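PDB 1UZB: 1-pyrroline-5-carboxylate dehydrogenase from Thermus thermophilus, which probably catalyses the NAD-dependent oxidation of glutamate semialdehyde, the open form of 1-pyrroline-5-carboxylate, to glutamate, a step of proline breakdown. Local coordinates for residues E369-L373 against G396-A400; V124-E130 against G316-K321; V310-A314 against R473-G477. One frame throughout, in Å; residues are numbered along the deposited sequence.

Contact 1 (E369-L373 against G396-A400); sequences ERKVL and GYFIA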
ATOM      1  N   GLU A 369     -48.558  22.697   8.985  1.00  8.41           N
ATOM      2  CA  GLU A 369     -49.368  23.406   8.008  1.00  8.19           C
ATOM      3  C   GLU A 369     -49.578  24.851   8.461  1.00  8.18           C
ATOM      4  O   GLU A 369     -49.434  25.787   7.675  1.00  8.31           O
ATOM      5  CB  GLU A 369     -50.717  22.708   7.848  1.00 10.35           C
ATOM      6  CG  GLU A 369     -51.620  23.336   6.804  1.00 13.03           C
ATOM      7  CD  GLU A 369     -52.958  22.637   6.712  1.00 16.72           C
ATOM      8  OE1 GLU A 369     -53.693  22.626   7.722  1.00 21.29           O
ATOM      9  OE2 GLU A 369     -53.275  22.097   5.633  1.00 19.73           O
ATOM     10  N   ARG A 370     -49.911  25.028   9.735  1.00  8.43           N
ATOM     11  CA  ARG A 370     -50.140  26.364  10.262  1.00  9.51           C
ATOM     12  C   ARG A 370     -48.886  27.220  10.113  1.00  8.80           C
ATOM     13  O   ARG A 370     -48.960  28.379   9.700  1.00  8.67           O
ATOM     14  CB  ARG A 370     -50.538  26.304  11.736  1.00 10.53           C
ATOM     15  CG  ARG A 370     -50.999  27.651  12.284  1.00 11.38           C
ATOM     16  CD  ARG A 370     -51.053  27.653  13.798  1.00 12.94           C
ATOM     17  NE  ARG A 370     -49.719  27.574  14.384  1.00 14.72           N
ATOM     18  CZ  ARG A 370     -48.832  28.563  14.365  1.00 13.18           C
ATOM     19  NH1 ARG A 370     -49.131  29.721  13.791  1.00 15.87           N
ATOM     20  NH2 ARG A 370     -47.639  28.393  14.915  1.00 15.30           N
ATOM     21  N   LYS A 371     -47.736  26.642  10.445  1.00  8.95           N
ATOM     22  CA  LYS A 371     -46.472  27.364  10.353  1.00  8.78           C
ATOM     23  C   LYS A 371     -46.129  27.781   8.927  1.00  8.11           C
ATOM     24  O   LYS A 371     -45.733  28.921   8.685  1.00  9.29           O
ATOM     25  CB  LYS A 371     -45.335  26.517  10.932  1.00 10.86           C
ATOM     26  CG  LYS A 371     -45.412  26.314  12.441  1.00 13.95           C
ATOM     27  CD  LYS A 371     -44.231  25.494  12.942  1.00 19.09           C
ATOM     28  CE  LYS A 371     -44.315  25.254  14.439  1.00 22.01           C
ATOM     29  NZ  LYS A 371     -43.152  24.472  14.942  1.00 25.42           N
ATOM     30  N   VAL A 372     -46.280  26.864   7.978  1.00  7.43           N
ATOM     31  CA  VAL A 372     -45.975  27.180   6.590  1.00  8.27           C
ATOM     32  C   VAL A 372     -46.903  28.280   6.078  1.00  7.46           C
ATOM     33  O   VAL A 372     -46.462  29.220   5.419  1.00  8.19           O
ATOM     34  CB  VAL A 372     -46.095  25.925   5.698  1.00  7.47           C
ATOM     35  CG1 VAL A 372     -45.881  26.296   4.236  1.00  9.72           C
ATOM     36  CG2 VAL A 372     -45.067  24.890   6.136  1.00  8.10           C
ATOM     37  N   LEU A 373     -48.186  28.170   6.398  1.00  7.70           N
ATOM     38  CA  LEU A 373     -49.151  29.173   5.969  1.00  8.21           C
ATOM     39  C   LEU A 373     -48.847  30.520   6.619  1.00  7.59           C
ATOM     40  O   LEU A 373     -49.071  31.567   6.015  1.00  8.61           O
ATOM     41  CB  LEU A 373     -50.575  28.730   6.315  1.00  8.55           C
ATOM     42  CG  LEU A 373     -51.077  27.483   5.577  1.00 10.60           C
ATOM     43  CD1 LEU A 373     -52.451  27.081   6.104  1.00 11.47           C
ATOM     44  CD2 LEU A 373     -51.132  27.760   4.080  1.00 12.34           C
ATOM     45  N   GLY A 396     -56.692  16.529   4.187  1.00 16.00           N
ATOM     46  CA  GLY A 396     -55.243  16.452   4.286  1.00 13.50           C
ATOM     47  C   GLY A 396     -54.589  17.821   4.373  1.00 12.00           C
ATOM     48  O   GLY A 396     -55.192  18.830   4.016  1.00 11.84           O
ATOM     49  N   TYR A 397     -53.345  17.855   4.842  1.00  9.39           N
ATOM     50  CA  TYR A 397     -52.617  19.113   4.990  1.00  8.42           C
ATOM     51  C   TYR A 397     -51.918  19.475   3.685  1.00  7.91           C
ATOM     52  O   TYR A 397     -50.691  19.564   3.622  1.00  8.21           O
ATOM     53  CB  TYR A 397     -51.598  18.981   6.125  1.00  8.19           C
ATOM     54  CG  TYR A 397     -52.200  18.420   7.396  1.00  7.65           C
ATOM     55  CD1 TYR A 397     -51.677  17.272   7.989  1.00  8.76           C
ATOM     56  CD2 TYR A 397     -53.303  19.029   7.997  1.00  8.24           C
ATOM     57  CE1 TYR A 397     -52.236  16.739   9.150  1.00  8.58           C
ATOM     58  CE2 TYR A 397     -53.869  18.504   9.161  1.00  8.98           C
ATOM     59  CZ  TYR A 397     -53.330  17.361   9.731  1.00  9.55           C
ATOM     60  OH  TYR A 397     -53.879  16.838  10.882  1.00 11.22           O
ATOM     61  N   PHE A 398     -52.716  19.714   2.651  1.00  8.41           N
ATOM     62  CA  PHE A 398     -52.194  20.030   1.332  1.00  8.72           C
ATOM     63  C   PHE A 398     -51.941  21.513   1.087  1.00  9.51           C
ATOM     64  O   PHE A 398     -52.847  22.340   1.201  1.00 11.43           O
ATOM     65  CB  PHE A 398     -53.151  19.494   0.266  1.00  9.98           C
ATOM     66  CG  PHE A 398     -53.444  18.026   0.399  1.00 10.46           C
ATOM     67  CD1 PHE A 398     -52.425  17.085   0.284  1.00 11.90           C
ATOM     68  CD2 PHE A 398     -54.741  17.581   0.641  1.00 13.32           C
ATOM     69  CE1 PHE A 398     -52.692  15.722   0.410  1.00 11.42           C
ATOM     70  CE2 PHE A 398     -55.018  16.221   0.769  1.00 13.65           C
ATOM     71  CZ  PHE A 398     -53.991  15.292   0.653  1.00 13.11           C
ATOM     72  N   ILE A 399     -50.698  21.835   0.744  1.00  8.91           N
ATOM     73  CA  ILE A 399     -50.294  23.202   0.445  1.00  9.33           C
ATOM     74  C   ILE A 399     -49.734  23.219  -0.974  1.00  9.19           C
ATOM     75  O   ILE A 399     -48.944  22.353  -1.353  1.00  9.77           O
ATOM     76  CB  ILE A 399     -49.213  23.700   1.428  1.00  9.21           C
ATOM     77  CG1 ILE A 399     -49.761  23.668   2.855  1.00  8.87           C
ATOM     78  CG2 ILE A 399     -48.790  25.115   1.063  1.00  9.30           C
ATOM     79  CD1 ILE A 399     -48.767  24.092   3.913  1.00  9.82           C
ATOM     80  N   ALA A 400     -50.153  24.202  -1.760  1.00  9.59           N
ATOM     81  CA  ALA A 400     -49.703  24.314  -3.140  1.00  8.69           C
ATOM     82  C   ALA A 400     -48.272  24.825  -3.265  1.00  9.25           C
ATOM     83  O   ALA A 400     -47.816  25.622  -2.446  1.00  9.09           O
ATOM     84  CB  ALA A 400     -50.641  25.239  -3.910  1.00 11.77           C
TER
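The carboxylate of Glu369 is pressed against the backbone of Tyr397 without a hydrogen bond to it: OE2 sits 3.1 Å from Tyr397 CA, a short approach of a buried carboxylate oxygen to a backbone carbon. The contact lies in the aldehyde dehydrogenase catalytic domain, beside the outer strands of its seven-stranded sheet. Helix 366-379 packs here on the loop that joins strand 384-387 to the antiparallel strand 402-405.

The charge of Glu369 is met by Arg391, earlier in that same loop, through a salt bridge to OE2, so the acid ties the helix to the loop even though its nearest neighbours in 396-400 are uncharged. Glu369 reaches straight out from the helix, its CG turned anti to the backbone N (chi1 -177°) and the chain beyond it extended. Its carboxylate stands almost upright to the Tyr397 ring, the two planes 87° apart. OE2 lies in the ring plane at the edge, whereas OE1 approaches obliquely, 3.6 Å from Tyr397 CD2.

Tyr397 is the centre of an inverse gamma turn, closed by a weak bond from Phe398 N to Gly396 O. Its backbone is also hydrogen-bonded to Pro58 and Val363, which probably helps hold the turn in place. Gly396 C lies 3.7 Å above one face of the Phe398 ring, offset toward the rim.

Beyond the turn the contact becomes purely apolar. Ile399, in an extended backbone, sends CG1 to the side opposite its own carbonyl carbon (chi1 -60°) and aims the terminal methyl at the helix. There Ile399 CD1 packs 3.6 Å from Val372 CG1, with Glu369 CG at 4.1 Å and Leu373 CD2 at 4.4 Å from the same methyl.

Contact 2 (V124-E130 against G316-K321); sequences VGKNWVE and GFQGQK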
ATOM      1  N   VAL A 124     -46.081   9.646   7.075  1.00  6.03           N
ATOM      2  CA  VAL A 124     -45.528  10.987   6.911  1.00  6.42           C
ATOM      3  C   VAL A 124     -45.801  11.646   5.559  1.00  6.51           C
ATOM      4  O   VAL A 124     -45.270  12.715   5.266  1.00  6.91           O
ATOM      5  CB  VAL A 124     -44.004  11.034   7.218  1.00  7.24           C
ATOM      6  CG1 VAL A 124     -43.758  10.633   8.667  1.00  7.22           C
ATOM      7  CG2 VAL A 124     -43.241  10.129   6.273  1.00  7.39           C
ATOM      8  N   GLY A 125     -46.625  11.006   4.735  1.00  6.36           N
ATOM      9  CA  GLY A 125     -46.997  11.595   3.461  1.00  6.18           C
ATOM     10  C   GLY A 125     -45.979  11.707   2.347  1.00  5.79           C
ATOM     11  O   GLY A 125     -46.011  12.667   1.569  1.00  6.92           O
ATOM     12  N   LYS A 126     -45.071  10.743   2.258  1.00  5.92           N
ATOM     13  CA  LYS A 126     -44.087  10.748   1.184  1.00  5.53           C
ATOM     14  C   LYS A 126     -44.699  10.046  -0.015  1.00  5.10           C
ATOM     15  O   LYS A 126     -45.453   9.084   0.151  1.00  6.58           O
ATOM     16  CB  LYS A 126     -42.823   9.986   1.592  1.00  7.43           C
ATOM     17  CG  LYS A 126     -42.045  10.637   2.704  1.00 10.08           C
ATOM     18  CD  LYS A 126     -40.600  10.174   2.724  1.00  9.38           C
ATOM     19  CE  LYS A 126     -39.798  11.053   3.666  1.00 10.36           C
ATOM     20  NZ  LYS A 126     -38.333  10.803   3.593  1.00 10.06           N
ATOM     21  N   ASN A 127     -44.407  10.526  -1.221  1.00  4.08           N
ATOM     22  CA  ASN A 127     -44.919   9.827  -2.386  1.00  5.39           C
ATOM     23  C   ASN A 127     -44.049   8.571  -2.516  1.00  5.95           C
ATOM     24  O   ASN A 127     -43.141   8.352  -1.708  1.00  5.98           O
ATOM     25  CB  ASN A 127     -44.910  10.705  -3.661  1.00  5.44           C
ATOM     26  CG  ASN A 127     -43.521  11.095  -4.130  1.00  4.73           C
ATOM     27  OD1 ASN A 127     -42.519  10.513  -3.730  1.00  7.13           O
ATOM     28  ND2 ASN A 127     -43.465  12.085  -5.016  1.00  7.79           N
ATOM     29  N   TRP A 128     -44.323   7.740  -3.513  1.00  6.34           N
ATOM     30  CA  TRP A 128     -43.603   6.479  -3.664  1.00  7.02           C
ATOM     31  C   TRP A 128     -42.081   6.539  -3.772  1.00  5.83           C
ATOM     32  O   TRP A 128     -41.384   5.795  -3.079  1.00  5.76           O
ATOM     33  CB  TRP A 128     -44.166   5.711  -4.858  1.00  7.65           C
ATOM     34  CG  TRP A 128     -45.608   5.290  -4.718  1.00  7.97           C
ATOM     35  CD1 TRP A 128     -46.558   5.822  -3.884  1.00  8.63           C
ATOM     36  CD2 TRP A 128     -46.272   4.292  -5.495  1.00  8.80           C
ATOM     37  NE1 TRP A 128     -47.774   5.213  -4.101  1.00  8.41           N
ATOM     38  CE2 TRP A 128     -47.626   4.271  -5.085  1.00  7.71           C
ATOM     39  CE3 TRP A 128     -45.855   3.414  -6.504  1.00  9.82           C
ATOM     40  CZ2 TRP A 128     -48.566   3.402  -5.652  1.00  9.87           C
ATOM     41  CZ3 TRP A 128     -46.790   2.550  -7.068  1.00 12.14           C
ATOM     42  CH2 TRP A 128     -48.129   2.553  -6.638  1.00 10.39           C
ATOM     43  N   VAL A 129     -41.556   7.400  -4.638  1.00  6.85           N
ATOM     44  CA  VAL A 129     -40.106   7.470  -4.793  1.00  7.47           C
ATOM     45  C   VAL A 129     -39.404   8.111  -3.597  1.00  6.11           C
ATOM     46  O   VAL A 129     -38.290   7.716  -3.248  1.00  6.72           O
ATOM     47  CB  VAL A 129     -39.712   8.184  -6.109  1.00  8.57           C
ATOM     48  CG1 VAL A 129     -40.312   7.442  -7.296  0.50 11.55           C
ATOM     49  CG2 VAL A 129     -40.169   9.632  -6.077  0.50 10.15           C
ATOM     50  N   GLU A 130     -40.037   9.097  -2.967  1.00  5.95           N
ATOM     51  CA  GLU A 130     -39.433   9.710  -1.789  1.00  5.31           C
ATOM     52  C   GLU A 130     -39.346   8.636  -0.700  1.00  5.15           C
ATOM     53  O   GLU A 130     -38.358   8.556   0.033  1.00  6.03           O
ATOM     54  CB  GLU A 130     -40.280  10.889  -1.297  1.00  5.64           C
ATOM     55  CG  GLU A 130     -40.207  12.150  -2.163  1.00  8.76           C
ATOM     56  CD  GLU A 130     -38.821  12.788  -2.197  1.00  8.69           C
ATOM     57  OE1 GLU A 130     -38.075  12.674  -1.199  1.00  9.94           O
ATOM     58  OE2 GLU A 130     -38.485  13.429  -3.217  1.00 12.59           O
ATOM     59  N   GLY A 316     -39.492  18.515  -3.547  1.00  6.51           N
ATOM     60  CA  GLY A 316     -39.428  17.103  -3.197  1.00  6.98           C
ATOM     61  C   GLY A 316     -39.863  16.971  -1.745  1.00  6.38           C
ATOM     62  O   GLY A 316     -39.409  17.732  -0.889  1.00  5.86           O
ATOM     63  N   PHE A 317     -40.718  15.992  -1.461  1.00  5.69           N
ATOM     64  CA  PHE A 317     -41.277  15.790  -0.120  1.00  5.06           C
ATOM     65  C   PHE A 317     -41.790  17.113   0.452  1.00  4.95           C
ATOM     66  O   PHE A 317     -41.578  17.449   1.620  1.00  5.00           O
ATOM     67  CB  PHE A 317     -40.281  15.139   0.853  1.00  5.95           C
ATOM     68  CG  PHE A 317     -40.911  14.728   2.176  1.00  4.72           C
ATOM     69  CD1 PHE A 317     -42.172  14.125   2.207  1.00  6.42           C
ATOM     70  CD2 PHE A 317     -40.259  14.966   3.383  1.00  6.66           C
ATOM     71  CE1 PHE A 317     -42.775  13.773   3.420  1.00  5.86           C
ATOM     72  CE2 PHE A 317     -40.857  14.614   4.601  1.00  6.95           C
ATOM     73  CZ  PHE A 317     -42.119  14.018   4.617  1.00  6.18           C
ATOM     74  N   GLN A 318     -42.447  17.878  -0.413  1.00  4.76           N
ATOM     75  CA  GLN A 318     -43.059  19.135  -0.031  1.00  5.81           C
ATOM     76  C   GLN A 318     -42.099  20.149   0.601  1.00  5.87           C
ATOM     77  O   GLN A 318     -42.508  20.987   1.412  1.00  6.05           O
ATOM     78  CB  GLN A 318     -44.231  18.840   0.913  1.00  7.03           C
ATOM     79  CG  GLN A 318     -45.341  17.938   0.319  1.00  6.46           C
ATOM     80  CD  GLN A 318     -44.998  16.443   0.255  1.00  5.15           C
ATOM     81  OE1 GLN A 318     -44.504  15.941  -0.760  1.00  5.93           O
ATOM     82  NE2 GLN A 318     -45.267  15.730   1.344  1.00  6.91           N
ATOM     83  N   GLY A 319     -40.828  20.080   0.216  1.00  5.05           N
ATOM     84  CA  GLY A 319     -39.829  20.993   0.750  1.00  5.14           C
ATOM     85  C   GLY A 319     -39.474  20.763   2.207  1.00  4.55           C
ATOM     86  O   GLY A 319     -38.807  21.593   2.829  1.00  5.50           O
ATOM     87  N   GLN A 320     -39.908  19.632   2.756  1.00  5.11           N
ATOM     88  CA  GLN A 320     -39.642  19.307   4.153  1.00  5.46           C
ATOM     89  C   GLN A 320     -38.317  18.580   4.319  1.00  5.90           C
ATOM     90  O   GLN A 320     -38.253  17.480   4.868  1.00  6.50           O
ATOM     91  CB  GLN A 320     -40.790  18.463   4.714  1.00  5.42           C
ATOM     92  CG  GLN A 320     -42.138  19.167   4.634  1.00  4.08           C
ATOM     93  CD  GLN A 320     -43.291  18.284   5.056  1.00  5.16           C
ATOM     94  OE1 GLN A 320     -44.033  18.610   5.984  1.00  6.17           O
ATOM     95  NE2 GLN A 320     -43.454  17.156   4.370  1.00  6.08           N
ATOM     96  N   LYS A 321     -37.254  19.207   3.825  1.00  5.64           N
ATOM     97  CA  LYS A 321     -35.915  18.639   3.916  1.00  5.49           C
ATOM     98  C   LYS A 321     -34.942  19.719   4.352  1.00  6.05           C
ATOM     99  O   LYS A 321     -35.052  20.877   3.940  1.00  6.18           O
ATOM    100  CB  LYS A 321     -35.463  18.096   2.559  1.00  5.66           C
ATOM    101  CG  LYS A 321     -36.368  17.037   1.966  1.00  6.05           C
ATOM    102  CD  LYS A 321     -35.780  16.479   0.684  1.00  6.54           C
ATOM    103  CE  LYS A 321     -36.705  15.444   0.080  1.00  6.00           C
ATOM    104  NZ  LYS A 321     -36.128  14.871  -1.166  1.00  7.88           N
TER
HETATM  105  O   HOH W   1     -45.550  15.370   5.142  1.00  5.68           O
HETATM  106  O   HOH W   2     -43.406  13.307  -1.409  1.00  6.10           O
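Lys126 and Phe317 bring the two backbones to 5.9 Å between CA atoms, where two helix junctions meet. Gly125, with positive phi, leaves helix 113-124; Asn127 N-caps helix 128-149, its OD1 accepting from Glu130 N; and 316-321 turns out of helix 303-315. In this family that turn leads into the segment carrying the catalytic cysteine.

Phe317 is the centrepiece. Lys126 lays its extended chain across one ring face, CE 3.8 Å from the centroid in a CH-pi contact and NZ 4.8 Å from it in a cation-pi contact. Gln320 NE2 lies over the opposite face, toward the rim. At the edge, Val124 O lies in the ring plane, 3.3 Å from Phe317 CE1, and water 1 links this oxygen to Gln320 NE2.

Gln318 bends at chi2 to bring NE2 within 3.2 Å of Gly125 O, a bond of 144° at the hydrogen that comes from above the carbonyl plane; Pro362 O is the stronger partner of this amide. Gln318 OE1 accepts from Gly361 N and, through water 2, meets Asn127 N.

Glu130, folded back at chi2 (-64°), takes Lys321 NZ on the syn side of OE1 at 2.9 Å. With an alanine at Glu130, Lys321 would probably lose its salt-bridge mate, leaving its ammonium freer to turn.

The two ammonium groups lie 6.6 Å apart, Lys126 NZ to Lys321 NZ. Lys126 NZ is salt-bridged to Asp134 and Lys321 NZ to Glu130, which probably offsets the repulsion between the two.

Contact 3 (V310-A314 against R473-G477); sequences VVVSA and RKITG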
ATOM      1  N   VAL A 310     -34.149  22.698  -9.790  1.00  5.46           N
ATOM      2  CA  VAL A 310     -34.676  23.604  -8.783  1.00  6.39           C
ATOM      3  C   VAL A 310     -36.028  23.102  -8.286  1.00  5.82           C
ATOM      4  O   VAL A 310     -36.282  23.076  -7.085  1.00  5.39           O
ATOM      5  CB  VAL A 310     -34.837  25.029  -9.353  1.00  6.44           C
ATOM      6  CG1 VAL A 310     -35.652  25.888  -8.398  1.00  8.08           C
ATOM      7  CG2 VAL A 310     -33.471  25.643  -9.584  1.00  6.44           C
ATOM      8  N   VAL A 311     -36.895  22.691  -9.207  1.00  5.96           N
ATOM      9  CA  VAL A 311     -38.208  22.194  -8.819  1.00  7.32           C
ATOM     10  C   VAL A 311     -38.090  20.929  -7.966  1.00  6.07           C
ATOM     11  O   VAL A 311     -38.775  20.796  -6.951  1.00  5.62           O
ATOM     12  CB  VAL A 311     -39.089  21.951 -10.069  1.00  7.90           C
ATOM     13  CG1 VAL A 311     -40.350  21.194  -9.692  1.00  9.94           C
ATOM     14  CG2 VAL A 311     -39.463  23.297 -10.688  1.00  9.09           C
ATOM     15  N   VAL A 312     -37.213  20.009  -8.358  1.00  5.77           N
ATOM     16  CA  VAL A 312     -37.008  18.792  -7.579  1.00  6.97           C
ATOM     17  C   VAL A 312     -36.477  19.142  -6.184  1.00  6.00           C
ATOM     18  O   VAL A 312     -36.959  18.627  -5.174  1.00  5.64           O
ATOM     19  CB  VAL A 312     -35.987  17.845  -8.271  1.00  5.85           C
ATOM     20  CG1 VAL A 312     -35.526  16.763  -7.304  1.00  9.03           C
ATOM     21  CG2 VAL A 312     -36.613  17.206  -9.499  1.00  8.52           C
ATOM     22  N   SER A 313     -35.491  20.031  -6.141  1.00  5.01           N
ATOM     23  CA  SER A 313     -34.873  20.427  -4.876  1.00  4.31           C
ATOM     24  C   SER A 313     -35.783  21.198  -3.934  1.00  3.81           C
ATOM     25  O   SER A 313     -35.684  21.059  -2.714  1.00  4.75           O
ATOM     26  CB  SER A 313     -33.632  21.280  -5.142  1.00  4.73           C
ATOM     27  OG  SER A 313     -32.652  20.560  -5.870  1.00  5.21           O
ATOM     28  N   ALA A 314     -36.657  22.021  -4.504  1.00  4.81           N
ATOM     29  CA  ALA A 314     -37.544  22.847  -3.701  1.00  4.63           C
ATOM     30  C   ALA A 314     -38.817  22.164  -3.249  1.00  5.95           C
ATOM     31  O   ALA A 314     -39.287  22.409  -2.139  1.00  6.31           O
ATOM     32  CB  ALA A 314     -37.900  24.118  -4.469  1.00  5.35           C
ATOM     33  N   ARG A 473     -26.891  19.934 -10.785  1.00  4.89           N
ATOM     34  CA  ARG A 473     -27.760  18.856 -10.340  1.00  4.20           C
ATOM     35  C   ARG A 473     -28.493  19.280  -9.067  1.00  4.51           C
ATOM     36  O   ARG A 473     -28.165  20.300  -8.463  1.00  5.07           O
ATOM     37  CB  ARG A 473     -26.967  17.574 -10.075  1.00  4.15           C
ATOM     38  CG  ARG A 473     -25.806  17.733  -9.115  1.00  4.89           C
ATOM     39  CD  ARG A 473     -25.556  16.445  -8.353  1.00  5.34           C
ATOM     40  NE  ARG A 473     -26.558  16.268  -7.307  1.00  4.84           N
ATOM     41  CZ  ARG A 473     -26.699  15.176  -6.562  1.00  5.21           C
ATOM     42  NH1 ARG A 473     -25.902  14.131  -6.743  1.00  5.54           N
ATOM     43  NH2 ARG A 473     -27.628  15.142  -5.615  1.00  5.76           N
ATOM     44  N   LYS A 474     -29.484  18.487  -8.669  1.00  4.26           N
ATOM     45  CA  LYS A 474     -30.281  18.768  -7.475  1.00  4.30           C
ATOM     46  C   LYS A 474     -29.392  18.831  -6.234  1.00  4.36           C
ATOM     47  O   LYS A 474     -28.322  18.215  -6.193  1.00  4.51           O
ATOM     48  CB  LYS A 474     -31.346  17.683  -7.291  1.00  5.31           C
ATOM     49  CG  LYS A 474     -30.756  16.315  -7.000  1.00  6.19           C
ATOM     50  CD  LYS A 474     -31.813  15.237  -6.843  1.00  9.78           C
ATOM     51  CE  LYS A 474     -31.169  13.932  -6.385  1.00 11.50           C
ATOM     52  NZ  LYS A 474     -32.158  12.854  -6.098  1.00 17.28           N
ATOM     53  N   ILE A 475     -29.834  19.563  -5.214  1.00  4.34           N
ATOM     54  CA  ILE A 475     -29.042  19.690  -3.994  1.00  5.16           C
ATOM     55  C   ILE A 475     -29.540  18.830  -2.841  1.00  4.45           C
ATOM     56  O   ILE A 475     -29.018  18.905  -1.732  1.00  5.49           O
ATOM     57  CB  ILE A 475     -28.946  21.166  -3.534  1.00  4.75           C
ATOM     58  CG1 ILE A 475     -30.320  21.704  -3.119  1.00  4.93           C
ATOM     59  CG2 ILE A 475     -28.365  21.997  -4.663  1.00  5.78           C
ATOM     60  CD1 ILE A 475     -30.257  23.083  -2.471  1.00  6.81           C
ATOM     61  N   THR A 476     -30.551  18.010  -3.114  1.00  5.43           N
ATOM     62  CA  THR A 476     -31.116  17.108  -2.118  1.00  5.74           C
ATOM     63  C   THR A 476     -30.666  15.683  -2.448  1.00  6.37           C
ATOM     64  O   THR A 476     -30.021  15.445  -3.475  1.00  6.42           O
ATOM     65  CB  THR A 476     -32.655  17.136  -2.157  1.00  5.55           C
ATOM     66  OG1 THR A 476     -33.090  16.783  -3.475  1.00  5.79           O
ATOM     67  CG2 THR A 476     -33.190  18.524  -1.818  1.00  5.70           C
ATOM     68  N   GLY A 477     -30.990  14.743  -1.566  1.00  6.67           N
ATOM     69  CA  GLY A 477     -30.667  13.347  -1.809  1.00  7.29           C
ATOM     70  C   GLY A 477     -29.225  12.892  -1.711  1.00  6.60           C
ATOM     71  O   GLY A 477     -28.805  12.031  -2.487  1.00  6.53           O
TER
HETATM   72  O   HOH W   3     -35.787  16.679  -3.362  1.00 11.33           O
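Ser313, on helix 303-315, and Lys474, in the irregular chain that follows strand 468-471, come closest in backbone, their CA atoms 5.5 Å apart. The hydroxyl of Ser313 does most of the joining. Its OG accepts from Ile475 N at 3.1 Å, nearly straight (162° at the hydrogen), and is bonded in turn to Gly309 O one helical turn back. Two bonds thus grip this buried oxygen, and chi1 of -62°, which sets OG beside its own backbone N, serves both. Lys474 CA and CB press on the same OG, the nearer of them, CA, at 3.4 Å.

The helix is the crossover of a beta-alpha-beta unit between the adjacent parallel strands 293-297 and 325-331 of the catalytic-domain sheet. Ile475 packs on both strands and on the serine, its CG1 3.9 Å from Ser313 CB, and so fills the join between helix, sheet and loop.

Alongside Val312, the Lys474 chain leads away from the helix after its CD passes Val312 CG1 at 4.0 Å. Thr476 faces the helix with both branches: CG2 lies 3.7 Å from Ser313 O, while OG1 shares water 3 with Val312 O.

Arg473 turns the other way and grips Lys474 O side-on with NE and NH2, the NE bond 2.9 Å long. Its NH1 makes a salt bridge to Glu165 of the second subunit.

Overall arrangement
All three contacts are buried and none is a surface contact. The centre of contact 2 lies about 12 Å from the centre of the chain, that of contact 1 about 21 Å. Contacts 2 and 3 draw on one continuous piece of chain, helix 303-315 and the turn after it, and touch where Lys321 CD meets Thr476 CG2 (4.1 Å). Contact 1 stands apart, yet residues 361-364 supply backbone partners to both it and contact 2. Their chemistry differs: charge pairs, an aromatic ring and waters in contact 2; a serine-to-backbone bond in contact 3, whose loop also reaches a second subunit; in contact 1, a carboxylate laid against a turn and paired with Arg391, beside an apolar patch round Ile399.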